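PDB 4OOZ: beta-1,4-mannanase from Cryptopygus antarcticus, which hydrolyses internal beta-1,4-mannosidic linkages in mannans, galactomannans and glucomannans, cutting longer chains mainly to short manno-oligosaccharides. Local coordinates for residues A[92-97]-A[140-145]; A[144-149]-A[216-221]; A[183-188]-A[210-215]. All coordinates share one frame; numbering follows the deposited sequence.

Contact 1 (A[92-97]-A[140-145]). With BMA (beta-D-mannopyranose), chain D.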
loop_
_atom_site.group_PDB
_atom_site.type_symbol
_atom_site.label_atom_id
_atom_site.label_comp_id
_atom_site.label_asym_id
_atom_site.label_seq_id
_atom_site.Cartn_x
_atom_site.Cartn_y
_atom_site.Cartn_z
ATOM N N PRO A 92 -0.500 17.005 -1.937
ATOM C CA PRO A 92 0.367 18.058 -1.409
ATOM C C PRO A 92 -0.085 19.448 -1.853
ATOM O O PRO A 92 -1.065 19.566 -2.588
ATOM C CB PRO A 92 1.727 17.709 -2.009
ATOM C CG PRO A 92 1.382 17.127 -3.338
ATOM C CD PRO A 92 0.062 16.403 -3.160
ATOM N N ALA A 93 0.622 20.483 -1.408
ATOM C CA ALA A 93 0.256 21.857 -1.741
ATOM C C ALA A 93 0.806 22.266 -3.105
ATOM O O ALA A 93 2.013 22.212 -3.343
ATOM C CB ALA A 93 0.746 22.809 -0.665
ATOM N N PHE A 94 -0.093 22.670 -3.997
ATOM C CA PHE A 94 0.278 23.124 -5.333
ATOM C C PHE A 94 0.195 24.642 -5.442
ATOM O O PHE A 94 -0.569 25.279 -4.716
ATOM C CB PHE A 94 -0.634 22.501 -6.389
ATOM C CG PHE A 94 -0.412 21.033 -6.612
ATOM C CD1 PHE A 94 0.545 20.593 -7.510
ATOM C CD2 PHE A 94 -1.181 20.093 -5.947
ATOM C CE1 PHE A 94 0.741 19.248 -7.730
ATOM C CE2 PHE A 94 -0.986 18.746 -6.161
ATOM C CZ PHE A 94 -0.023 18.325 -7.052
ATOM N N ASP A 95 0.967 25.225 -6.356
ATOM C CA ASP A 95 0.829 26.652 -6.625
ATOM C C ASP A 95 -0.187 26.878 -7.738
ATOM O O ASP A 95 -0.962 25.984 -8.077
ATOM C CB ASP A 95 2.180 27.301 -6.978
ATOM C CG ASP A 95 2.786 26.784 -8.278
ATOM O OD1 ASP A 95 2.071 26.211 -9.124
ATOM O OD2 ASP A 95 4.007 26.976 -8.463
ATOM N N SER A 96 -0.164 28.073 -8.315
ATOM C CA SER A 96 -1.087 28.424 -9.385
ATOM C C SER A 96 -0.757 27.686 -10.678
ATOM O O SER A 96 -1.629 27.480 -11.522
ATOM C CB SER A 96 -1.068 29.933 -9.625
ATOM O OG SER A 96 0.233 30.373 -9.973
ATOM N N HIS A 97 0.501 27.283 -10.827
ATOM C CA HIS A 97 0.960 26.669 -12.069
ATOM C C HIS A 97 0.936 25.148 -12.014
ATOM O O HIS A 97 1.215 24.485 -13.009
ATOM C CB HIS A 97 2.371 27.152 -12.404
ATOM C CG HIS A 97 2.488 28.642 -12.494
ATOM N ND1 HIS A 97 3.257 29.382 -11.621
ATOM C CD2 HIS A 97 1.923 29.530 -13.344
ATOM C CE1 HIS A 97 3.165 30.662 -11.936
ATOM N NE2 HIS A 97 2.362 30.779 -12.977
ATOM N N SER A 140 -6.700 17.794 -11.125
ATOM C CA SER A 140 -5.955 18.103 -12.339
ATOM C C SER A 140 -4.457 18.269 -12.094
ATOM O O SER A 140 -3.650 18.037 -12.991
ATOM C CB SER A 140 -6.515 19.366 -12.993
ATOM O OG SER A 140 -7.829 19.150 -13.473
ATOM N N ASN A 141 -4.085 18.665 -10.882
ATOM C CA ASN A 141 -2.675 18.845 -10.551
ATOM C C ASN A 141 -1.970 17.523 -10.326
ATOM O O ASN A 141 -0.868 17.312 -10.828
ATOM C CB ASN A 141 -2.512 19.749 -9.326
ATOM C CG ASN A 141 -3.090 21.130 -9.544
ATOM O OD1 ASN A 141 -3.907 21.344 -10.437
ATOM N ND2 ASN A 141 -2.625 22.087 -8.760
ATOM N N VAL A 142 -2.602 16.645 -9.553
ATOM C CA VAL A 142 -2.087 15.298 -9.327
ATOM C C VAL A 142 -2.008 14.529 -10.644
ATOM O O VAL A 142 -1.013 13.859 -10.925
ATOM C CB VAL A 142 -2.972 14.522 -8.328
ATOM C CG1 VAL A 142 -2.424 13.123 -8.092
ATOM C CG2 VAL A 142 -3.082 15.280 -7.012
ATOM N N GLN A 143 -3.055 14.647 -11.455
ATOM C CA GLN A 143 -3.096 13.995 -12.760
ATOM C C GLN A 143 -1.923 14.405 -13.645
ATOM O O GLN A 143 -1.474 13.633 -14.487
ATOM C CB GLN A 143 -4.411 14.306 -13.477
ATOM C CG GLN A 143 -5.635 13.661 -12.854
ATOM C CD GLN A 143 -6.930 14.153 -13.466
ATOM O OE1 GLN A 143 -6.952 14.639 -14.596
ATOM N NE2 GLN A 143 -8.018 14.040 -12.716
ATOM N N ASN A 144 -1.424 15.620 -13.458
ATOM C CA ASN A 144 -0.316 16.099 -14.272
ATOM C C ASN A 144 1.041 15.672 -13.733
ATOM O O ASN A 144 2.062 15.852 -14.397
ATOM C CB ASN A 144 -0.370 17.617 -14.406
ATOM C CG ASN A 144 -1.405 18.071 -15.410
ATOM O OD1 ASN A 144 -1.930 17.266 -16.179
ATOM N ND2 ASN A 144 -1.695 19.367 -15.420
ATOM N N LEU A 145 1.051 15.101 -12.533
ATOM C CA LEU A 145 2.288 14.573 -11.963
ATOM C C LEU A 145 2.773 13.360 -12.750
ATOM O O LEU A 145 3.947 13.001 -12.696
ATOM C CB LEU A 145 2.096 14.199 -10.494
ATOM C CG LEU A 145 1.951 15.352 -9.504
ATOM C CD1 LEU A 145 1.845 14.820 -8.087
ATOM C CD2 LEU A 145 3.121 16.313 -9.636
HETATM C C1 BMA D . 2.209 21.160 -18.501
HETATM C C2 BMA D . 1.946 19.819 -17.819
HETATM C C3 BMA D . 1.817 18.743 -18.885
HETATM C C4 BMA D . 0.847 19.134 -20.019
HETATM C C5 BMA D . 1.049 20.613 -20.493
HETATM C C6 BMA D . -0.083 21.119 -21.367
HETATM O O2 BMA D . 0.723 19.834 -17.098
HETATM O O3 BMA D . 1.402 17.512 -18.320
HETATM O O4 BMA D . 1.089 18.260 -21.107
HETATM O O5 BMA D . 1.155 21.500 -19.359
HETATM O O6 BMA D . 0.099 20.601 -22.676
#
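Phe94 and Asn141 mark the nearest approach of the two backbones, 7.4 Å between their CA atoms, and side chains span the gap. Asn141 CB sits squarely over one face of the Phe94 ring, 3.4 Å from its centroid on the ring normal, a CH-pi contact. The side chains run antiparallel past one another: Asn141 CG lies anti to its carbonyl carbon (chi1 -60°), which sends the amide back toward the root of the ring, its plane 89° from that of the ring. Val142 CG2 lies 4.1 Å from Phe94 CE2, and Leu145 CD1 comes to the ring edge, near its plane, 4.1 Å from Phe94 CZ. A flat apolar ring suits this place, with a face for the Asn141 methylene, a far edge for Leu145 and Val142 alongside. Several polar groups are satisfied locally: Asp95 OD1 takes His97 N in an Asx turn, and Asn139 OD1 accepts from Asn141 N and Val142 N. Nearby, Asn144 ND2 lies 3.0 Å from O2 of the chain D mannose it helps bind. Hairpin 93-94/100-102, after strand 79-86, is thus packed on helical turn 140-143, after strand 126-133, at the sugar-binding end of the (beta/alpha)8 barrel. Cohesion here rests on burial and CH-pi contact, without hydrogen bonds between the segments.

Contact 2 (A[144-149]-A[216-221]). With BMA (beta-D-mannopyranose), chain D; BMA (beta-D-mannopyranose), chain B; BMA (beta-D-mannopyranose), chain C.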
loop_
_atom_site.group_PDB
_atom_site.type_symbol
_atom_site.label_atom_id
_atom_site.label_comp_id
_atom_site.label_asym_id
_atom_site.label_seq_id
_atom_site.Cartn_x
_atom_site.Cartn_y
_atom_site.Cartn_z
ATOM N N ASN A 144 -1.424 15.620 -13.458
ATOM C CA ASN A 144 -0.316 16.099 -14.272
ATOM C C ASN A 144 1.041 15.672 -13.733
ATOM O O ASN A 144 2.062 15.852 -14.397
ATOM C CB ASN A 144 -0.370 17.617 -14.406
ATOM C CG ASN A 144 -1.405 18.071 -15.410
ATOM O OD1 ASN A 144 -1.930 17.266 -16.179
ATOM N ND2 ASN A 144 -1.695 19.367 -15.420
ATOM N N LEU A 145 1.051 15.101 -12.533
ATOM C CA LEU A 145 2.288 14.573 -11.963
ATOM C C LEU A 145 2.773 13.360 -12.750
ATOM O O LEU A 145 3.947 13.001 -12.696
ATOM C CB LEU A 145 2.096 14.199 -10.494
ATOM C CG LEU A 145 1.951 15.352 -9.504
ATOM C CD1 LEU A 145 1.845 14.820 -8.087
ATOM C CD2 LEU A 145 3.121 16.313 -9.636
ATOM N N PHE A 146 1.857 12.731 -13.480
ATOM C CA PHE A 146 2.184 11.572 -14.299
ATOM C C PHE A 146 2.767 11.990 -15.639
ATOM O O PHE A 146 3.543 11.251 -16.246
ATOM C CB PHE A 146 0.946 10.703 -14.530
ATOM C CG PHE A 146 0.447 10.014 -13.295
ATOM C CD1 PHE A 146 -0.250 10.714 -12.325
ATOM C CD2 PHE A 146 0.673 8.661 -13.106
ATOM C CE1 PHE A 146 -0.708 10.083 -11.189
ATOM C CE2 PHE A 146 0.217 8.021 -11.971
ATOM C CZ PHE A 146 -0.475 8.733 -11.011
ATOM N N TRP A 147 2.389 13.179 -16.095
ATOM C CA TRP A 147 2.772 13.642 -17.421
ATOM C C TRP A 147 3.954 14.606 -17.396
ATOM O O TRP A 147 4.890 14.465 -18.181
ATOM C CB TRP A 147 1.581 14.303 -18.110
ATOM C CG TRP A 147 0.475 13.360 -18.463
ATOM C CD1 TRP A 147 -0.668 13.131 -17.754
ATOM C CD2 TRP A 147 0.402 12.525 -19.623
ATOM N NE1 TRP A 147 -1.447 12.205 -18.402
ATOM C CE2 TRP A 147 -0.812 11.816 -19.552
ATOM C CE3 TRP A 147 1.248 12.309 -20.715
ATOM C CZ2 TRP A 147 -1.201 10.907 -20.530
ATOM C CZ3 TRP A 147 0.859 11.408 -21.684
ATOM C CH2 TRP A 147 -0.353 10.717 -21.585
ATOM N N ASP A 148 3.909 15.586 -16.500
ATOM C CA ASP A 148 4.961 16.594 -16.432
ATOM C C ASP A 148 6.078 16.160 -15.490
ATOM O O ASP A 148 5.845 15.897 -14.310
ATOM C CB ASP A 148 4.387 17.945 -15.988
ATOM C CG ASP A 148 5.344 19.100 -16.232
ATOM O OD1 ASP A 148 6.500 19.037 -15.766
ATOM O OD2 ASP A 148 4.944 20.074 -16.900
ATOM N N GLU A 149 7.294 16.096 -16.023
ATOM C CA GLU A 149 8.455 15.690 -15.243
ATOM C C GLU A 149 8.852 16.750 -14.227
ATOM O O GLU A 149 9.307 16.425 -13.135
ATOM C CB GLU A 149 9.643 15.389 -16.159
ATOM C CG GLU A 149 9.406 14.252 -17.136
ATOM C CD GLU A 149 10.666 13.838 -17.874
ATOM O OE1 GLU A 149 11.768 14.258 -17.457
ATOM O OE2 GLU A 149 10.555 13.088 -18.866
ATOM N N LYS A 216 2.793 3.159 -19.440
ATOM C CA LYS A 216 4.127 3.750 -19.485
ATOM C C LYS A 216 4.267 4.920 -18.507
ATOM O O LYS A 216 5.287 5.056 -17.828
ATOM C CB LYS A 216 4.447 4.201 -20.912
ATOM C CG LYS A 216 5.782 4.886 -21.078
ATOM C CD LYS A 216 6.470 4.447 -22.355
ATOM C CE LYS A 216 5.527 4.434 -23.541
ATOM N NZ LYS A 216 6.102 3.707 -24.722
ATOM N N GLN A 217 3.229 5.748 -18.424
ATOM C CA GLN A 217 3.238 6.918 -17.549
ATOM C C GLN A 217 3.155 6.541 -16.078
ATOM O O GLN A 217 3.804 7.157 -15.234
ATOM C CB GLN A 217 2.086 7.859 -17.902
ATOM C CG GLN A 217 2.179 8.438 -19.299
ATOM C CD GLN A 217 3.510 9.107 -19.555
ATOM O OE1 GLN A 217 4.008 9.863 -18.722
ATOM N NE2 GLN A 217 4.101 8.822 -20.709
ATOM N N ILE A 218 2.346 5.531 -15.775
ATOM C CA ILE A 218 2.208 5.048 -14.408
ATOM C C ILE A 218 3.516 4.439 -13.923
ATOM O O ILE A 218 3.963 4.705 -12.807
ATOM C CB ILE A 218 1.095 4.001 -14.291
ATOM C CG1 ILE A 218 -0.165 4.480 -15.011
ATOM C CG2 ILE A 218 0.807 3.712 -12.839
ATOM C CD1 ILE A 218 -1.275 3.457 -15.038
ATOM N N LEU A 219 4.125 3.622 -14.775
ATOM C CA LEU A 219 5.391 2.980 -14.448
ATOM C C LEU A 219 6.508 4.000 -14.316
ATOM O O LEU A 219 7.404 3.837 -13.490
ATOM C CB LEU A 219 5.764 1.941 -15.505
ATOM C CG LEU A 219 4.845 0.729 -15.618
ATOM C CD1 LEU A 219 5.390 -0.248 -16.645
ATOM C CD2 LEU A 219 4.687 0.068 -14.262
ATOM N N LYS A 220 6.460 5.041 -15.141
ATOM C CA LYS A 220 7.420 6.136 -15.054
ATOM C C LYS A 220 7.294 6.862 -13.717
ATOM O O LYS A 220 8.281 7.076 -12.996
ATOM C CB LYS A 220 7.206 7.117 -16.207
ATOM C CG LYS A 220 8.308 8.142 -16.361
ATOM C CD LYS A 220 7.839 9.355 -17.149
ATOM C CE LYS A 220 9.007 10.011 -17.864
ATOM N NZ LYS A 220 10.182 10.156 -16.960
ATOM N N THR A 221 6.060 7.239 -13.401
ATOM C CA THR A 221 5.751 7.942 -12.167
ATOM C C THR A 221 6.244 7.157 -10.976
ATOM O O THR A 221 7.094 7.629 -10.212
ATOM C CB THR A 221 4.242 8.183 -12.024
ATOM O OG1 THR A 221 3.788 8.989 -13.117
ATOM C CG2 THR A 221 3.938 8.890 -10.717
HETATM C C1 BMA D . 2.209 21.160 -18.501
HETATM C C2 BMA D . 1.946 19.819 -17.819
HETATM C C3 BMA D . 1.817 18.743 -18.885
HETATM C C4 BMA D . 0.847 19.134 -20.019
HETATM C C5 BMA D . 1.049 20.613 -20.493
HETATM C C6 BMA D . -0.083 21.119 -21.367
HETATM O O2 BMA D . 0.723 19.834 -17.098
HETATM O O3 BMA D . 1.402 17.512 -18.320
HETATM O O4 BMA D . 1.089 18.260 -21.107
HETATM O O5 BMA D . 1.155 21.500 -19.359
HETATM O O6 BMA D . 0.099 20.601 -22.676
HETATM C C1 BMA B . 3.873 26.044 -17.582
HETATM C C2 BMA B . 2.366 25.905 -17.780
HETATM C C3 BMA B . 1.937 24.478 -17.442
HETATM C C4 BMA B . 2.823 23.406 -18.115
HETATM C C5 BMA B . 4.335 23.736 -17.935
HETATM C C6 BMA B . 5.260 22.844 -18.752
HETATM O O1 BMA B . 4.234 27.315 -18.056
HETATM O O2 BMA B . 2.015 26.122 -19.137
HETATM O O3 BMA B . 0.575 24.251 -17.782
HETATM O O4 BMA B . 2.527 22.156 -17.510
HETATM O O5 BMA B . 4.573 25.092 -18.346
HETATM O O6 BMA B . 6.177 22.217 -17.866
HETATM C C1 BMA C . -0.081 17.487 -21.430
HETATM C C2 BMA C . 0.304 16.451 -22.474
HETATM C C3 BMA C . -0.925 15.638 -22.895
HETATM C C4 BMA C . -1.796 15.173 -21.684
HETATM C C5 BMA C . -1.978 16.333 -20.672
HETATM C C6 BMA C . -2.685 15.919 -19.396
HETATM O O2 BMA C . 1.235 15.532 -21.930
HETATM O O3 BMA C . -0.526 14.528 -23.693
HETATM O O4 BMA C . -3.097 14.769 -22.122
HETATM O O5 BMA C . -0.696 16.878 -20.329
HETATM O O6 BMA C . -4.079 16.118 -19.584
#
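Trp147 and Phe146 each offer a ring face to helix 215-232 in a CH-pi contact. Gln217 CG lies 4.1 Å from the centroid of the six-membered ring of Trp147, the Gln217 chain bending at chi2 (-53°) to lay its amide within 5° of parallel to the indole. The opposite indole face carries the chain C mannose, so the broad, flat tryptophan is sandwiched between helix and substrate. Thr221 CG2 stands over the Phe146 face, displaced from its centre, 4.2 Å from the centroid, while Ile218 CA meets the ring edge. Among hydrogen bonds, Thr221 OG1 donates to Gln217 O at 2.8 Å, which satisfies the small threonine's hydroxyl within its own helix; Thr221 N reaches that oxygen from the opposite face of its plane. Asp148 splits its carboxylate: OD2 accepts from O6 of the chain B mannose at 2.7 Å, and OD1 caps Lys151 N. The ionic contribution is a long salt bridge, Glu149 OE2 to Lys220 NZ at 3.5 Å. The contact thus joins the loop leading into helix 149-167 to the first turns of helix 215-232, with Phe146 and Ile218 both touching Leu179 of barrel strand 173-180.

Contact 3 (A[183-188]-A[210-215]). With BMA (beta-D-mannopyranose), chain E; BMA (beta-D-mannopyranose), chain F.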
loop_
_atom_site.group_PDB
_atom_site.type_symbol
_atom_site.label_atom_id
_atom_site.label_comp_id
_atom_site.label_asym_id
_atom_site.label_seq_id
_atom_site.Cartn_x
_atom_site.Cartn_y
_atom_site.Cartn_z
ATOM N N GLU A 183 -4.668 0.879 -11.856
ATOM C CA GLU A 183 -5.457 0.402 -12.985
ATOM C C GLU A 183 -6.819 1.080 -13.016
ATOM O O GLU A 183 -7.544 0.994 -14.007
ATOM C CB GLU A 183 -5.625 -1.119 -12.924
ATOM C CG GLU A 183 -4.315 -1.893 -12.870
ATOM C CD GLU A 183 -3.759 -2.016 -11.462
ATOM O OE1 GLU A 183 -4.557 -2.026 -10.501
ATOM O OE2 GLU A 183 -2.522 -2.102 -11.317
ATOM N N GLY A 184 -7.162 1.748 -11.919
ATOM C CA GLY A 184 -8.402 2.494 -11.842
ATOM C C GLY A 184 -8.446 3.627 -12.846
ATOM O O GLY A 184 -9.476 3.887 -13.462
ATOM N N THR A 185 -7.310 4.294 -13.012
ATOM C CA THR A 185 -7.202 5.394 -13.958
ATOM C C THR A 185 -6.187 5.075 -15.048
ATOM O O THR A 185 -5.435 5.944 -15.488
ATOM C CB THR A 185 -6.813 6.707 -13.256
ATOM O OG1 THR A 185 -5.719 6.466 -12.366
ATOM C CG2 THR A 185 -7.994 7.242 -12.463
ATOM N N LEU A 186 -6.175 3.818 -15.474
ATOM C CA LEU A 186 -5.291 3.366 -16.538
ATOM C C LEU A 186 -5.944 3.560 -17.898
ATOM O O LEU A 186 -7.151 3.385 -18.040
ATOM C CB LEU A 186 -4.923 1.891 -16.333
ATOM C CG LEU A 186 -4.383 1.118 -17.541
ATOM C CD1 LEU A 186 -2.933 1.480 -17.832
ATOM C CD2 LEU A 186 -4.548 -0.384 -17.353
ATOM N N GLN A 187 -5.143 3.936 -18.889
ATOM C CA GLN A 187 -5.605 3.981 -20.269
ATOM C C GLN A 187 -5.075 2.756 -21.006
ATOM O O GLN A 187 -3.961 2.776 -21.529
ATOM C CB GLN A 187 -5.149 5.268 -20.960
ATOM C CG GLN A 187 -5.911 5.588 -22.238
ATOM C CD GLN A 187 -5.484 6.905 -22.862
ATOM O OE1 GLN A 187 -4.350 7.050 -23.320
ATOM N NE2 GLN A 187 -6.394 7.874 -22.881
ATOM N N PRO A 188 -5.873 1.676 -21.041
ATOM C CA PRO A 188 -5.439 0.393 -21.601
ATOM C C PRO A 188 -5.142 0.481 -23.093
ATOM O O PRO A 188 -5.941 1.042 -23.840
ATOM C CB PRO A 188 -6.637 -0.530 -21.339
ATOM C CG PRO A 188 -7.453 0.167 -20.293
ATOM C CD PRO A 188 -7.266 1.618 -20.573
ATOM N N GLY A 210 -11.804 6.286 -15.062
ATOM C CA GLY A 210 -11.479 7.136 -16.191
ATOM C C GLY A 210 -10.110 6.819 -16.754
ATOM O O GLY A 210 -9.128 6.768 -16.021
ATOM N N LYS A 211 -10.039 6.611 -18.062
ATOM C CA LYS A 211 -8.791 6.207 -18.695
ATOM C C LYS A 211 -7.876 7.390 -18.984
ATOM O O LYS A 211 -7.900 7.953 -20.077
ATOM C CB LYS A 211 -9.092 5.432 -19.976
ATOM C CG LYS A 211 -9.778 4.105 -19.698
ATOM C CD LYS A 211 -10.488 3.543 -20.908
ATOM C CE LYS A 211 -11.236 2.277 -20.525
ATOM N NZ LYS A 211 -11.965 1.684 -21.675
ATOM N N LYS A 212 -7.060 7.750 -17.998
ATOM C CA LYS A 212 -6.203 8.927 -18.098
ATOM C C LYS A 212 -4.755 8.575 -18.425
ATOM O O LYS A 212 -4.164 9.144 -19.341
ATOM C CB LYS A 212 -6.242 9.727 -16.793
ATOM C CG LYS A 212 -7.626 9.872 -16.188
ATOM C CD LYS A 212 -7.598 10.744 -14.944
ATOM C CE LYS A 212 -8.932 10.692 -14.222
ATOM N NZ LYS A 212 -10.062 10.883 -15.167
ATOM N N PHE A 213 -4.188 7.640 -17.671
ATOM C CA PHE A 213 -2.761 7.352 -17.763
ATOM C C PHE A 213 -2.443 6.016 -18.424
ATOM O O PHE A 213 -2.813 4.960 -17.909
ATOM C CB PHE A 213 -2.134 7.379 -16.370
ATOM C CG PHE A 213 -2.572 8.543 -15.535
ATOM C CD1 PHE A 213 -2.111 9.816 -15.810
ATOM C CD2 PHE A 213 -3.440 8.364 -14.472
ATOM C CE1 PHE A 213 -2.511 10.887 -15.043
ATOM C CE2 PHE A 213 -3.841 9.440 -13.699
ATOM C CZ PHE A 213 -3.375 10.701 -13.988
ATOM N N PRO A 214 -1.750 6.060 -19.571
ATOM C CA PRO A 214 -1.191 4.849 -20.178
ATOM C C PRO A 214 -0.167 4.208 -19.247
ATOM O O PRO A 214 0.454 4.922 -18.457
ATOM C CB PRO A 214 -0.535 5.366 -21.466
ATOM C CG PRO A 214 -0.357 6.837 -21.254
ATOM C CD PRO A 214 -1.495 7.259 -20.385
ATOM N N MET A 215 -0.003 2.890 -19.341
ATOM C CA MET A 215 0.844 2.140 -18.414
ATOM C C MET A 215 2.253 2.716 -18.310
ATOM O O MET A 215 2.834 2.759 -17.226
ATOM C CB MET A 215 0.921 0.672 -18.834
ATOM C CG MET A 215 1.427 -0.250 -17.742
ATOM S SD MET A 215 0.212 -0.390 -16.420
ATOM C CE MET A 215 1.278 -0.313 -14.983
HETATM C C1 BMA E . -3.134 13.406 -22.593
HETATM C C2 BMA E . -4.500 12.781 -22.230
HETATM C C3 BMA E . -4.706 11.433 -22.945
HETATM C C4 BMA E . -4.303 11.494 -24.429
HETATM C C5 BMA E . -2.867 12.022 -24.529
HETATM C C6 BMA E . -2.349 12.107 -25.957
HETATM O O2 BMA E . -5.564 13.629 -22.636
HETATM O O3 BMA E . -6.049 10.981 -22.825
HETATM O O4 BMA E . -4.380 10.194 -25.006
HETATM O O5 BMA E . -2.852 13.342 -23.977
HETATM O O6 BMA E . -0.932 11.981 -25.927
HETATM C C1 BMA F . -5.357 10.165 -26.066
HETATM C C2 BMA F . -4.809 9.297 -27.227
HETATM C C3 BMA F . -5.888 9.051 -28.291
HETATM C C4 BMA F . -7.220 8.641 -27.656
HETATM C C5 BMA F . -7.639 9.701 -26.635
HETATM C C6 BMA F . -8.969 9.392 -25.976
HETATM O O2 BMA F . -4.400 8.021 -26.757
HETATM O O3 BMA F . -5.477 8.065 -29.232
HETATM O O4 BMA F . -8.221 8.515 -28.656
HETATM O O5 BMA F . -6.631 9.743 -25.611
HETATM O O6 BMA F . -8.887 9.779 -24.612
#
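Gln187 meets Lys211 and, through the same amide, the bound mannan chain. Its NE2 donates to O3 of the chain E mannose at 3.1 Å, more weakly to O5 of the chain F mannose, and weakly to Lys211 O, a backbone carbonyl that may help orient the sugar-binding nitrogen. The side chain reaches this far because CG is anti to the backbone N (chi1 -163°) and the chain stays extended to CD. Shortening the side chain to an alanine here would be likely to leave O3 of the chain E mannose without this donor and Lys211 O without its weak side-chain partner. Behind the amide, a single beta bridge sets the loop. Gln187 N donates to Phe213 O at 2.7 Å, from well above the carbonyl plane, and Phe213 N returns a nearly straight bond to Thr185 O at 3.0 Å. Lys211, at the centre of an inverse gamma turn, lays its aliphatic stem across Pro188, its CG 3.6 Å from Pro188 CD. A side chain at Gly210 would run into the preceding carbonyl oxygen, which suits glycine to its backbone angles. Further out, Thr185 OG1 lies at the edge of the Phe213 ring while bonding to Gly134 O, and Leu186 CD1 reaches Met215 SD at 3.9 Å. Both segments belong to the long excursion between strand 173-180 and helix 215-232: Leu186 and Phe213 settle on Ile218 of that helix, and the Phe213 ring also stacks with Phe146 and touches Gln143 of helix 140-143.

All three contacts involve the loops and helices that follow the barrel strands of this glycosyl hydrolase 5 enzyme, at its sugar-binding end. Contacts 1 and 2 share Asn144 and Leu145, with centres about 13 Å apart, and both touch the chain D mannose. Contact 3 is nested in the chain loop that contact 2 closes, their centres about 11 Å apart, and its Phe213 packs on Trp147; contacts 1 and 3 are in series, about 18 Å between centres. Segments following strands 79-86, 126-133 and 173-180 probably combine into one side of the cleft, with 92-97 backing it. Ile218 of contact 2 lies about 9 Å, side chain to side chain, from Glu181, probably the proton donor/acceptor.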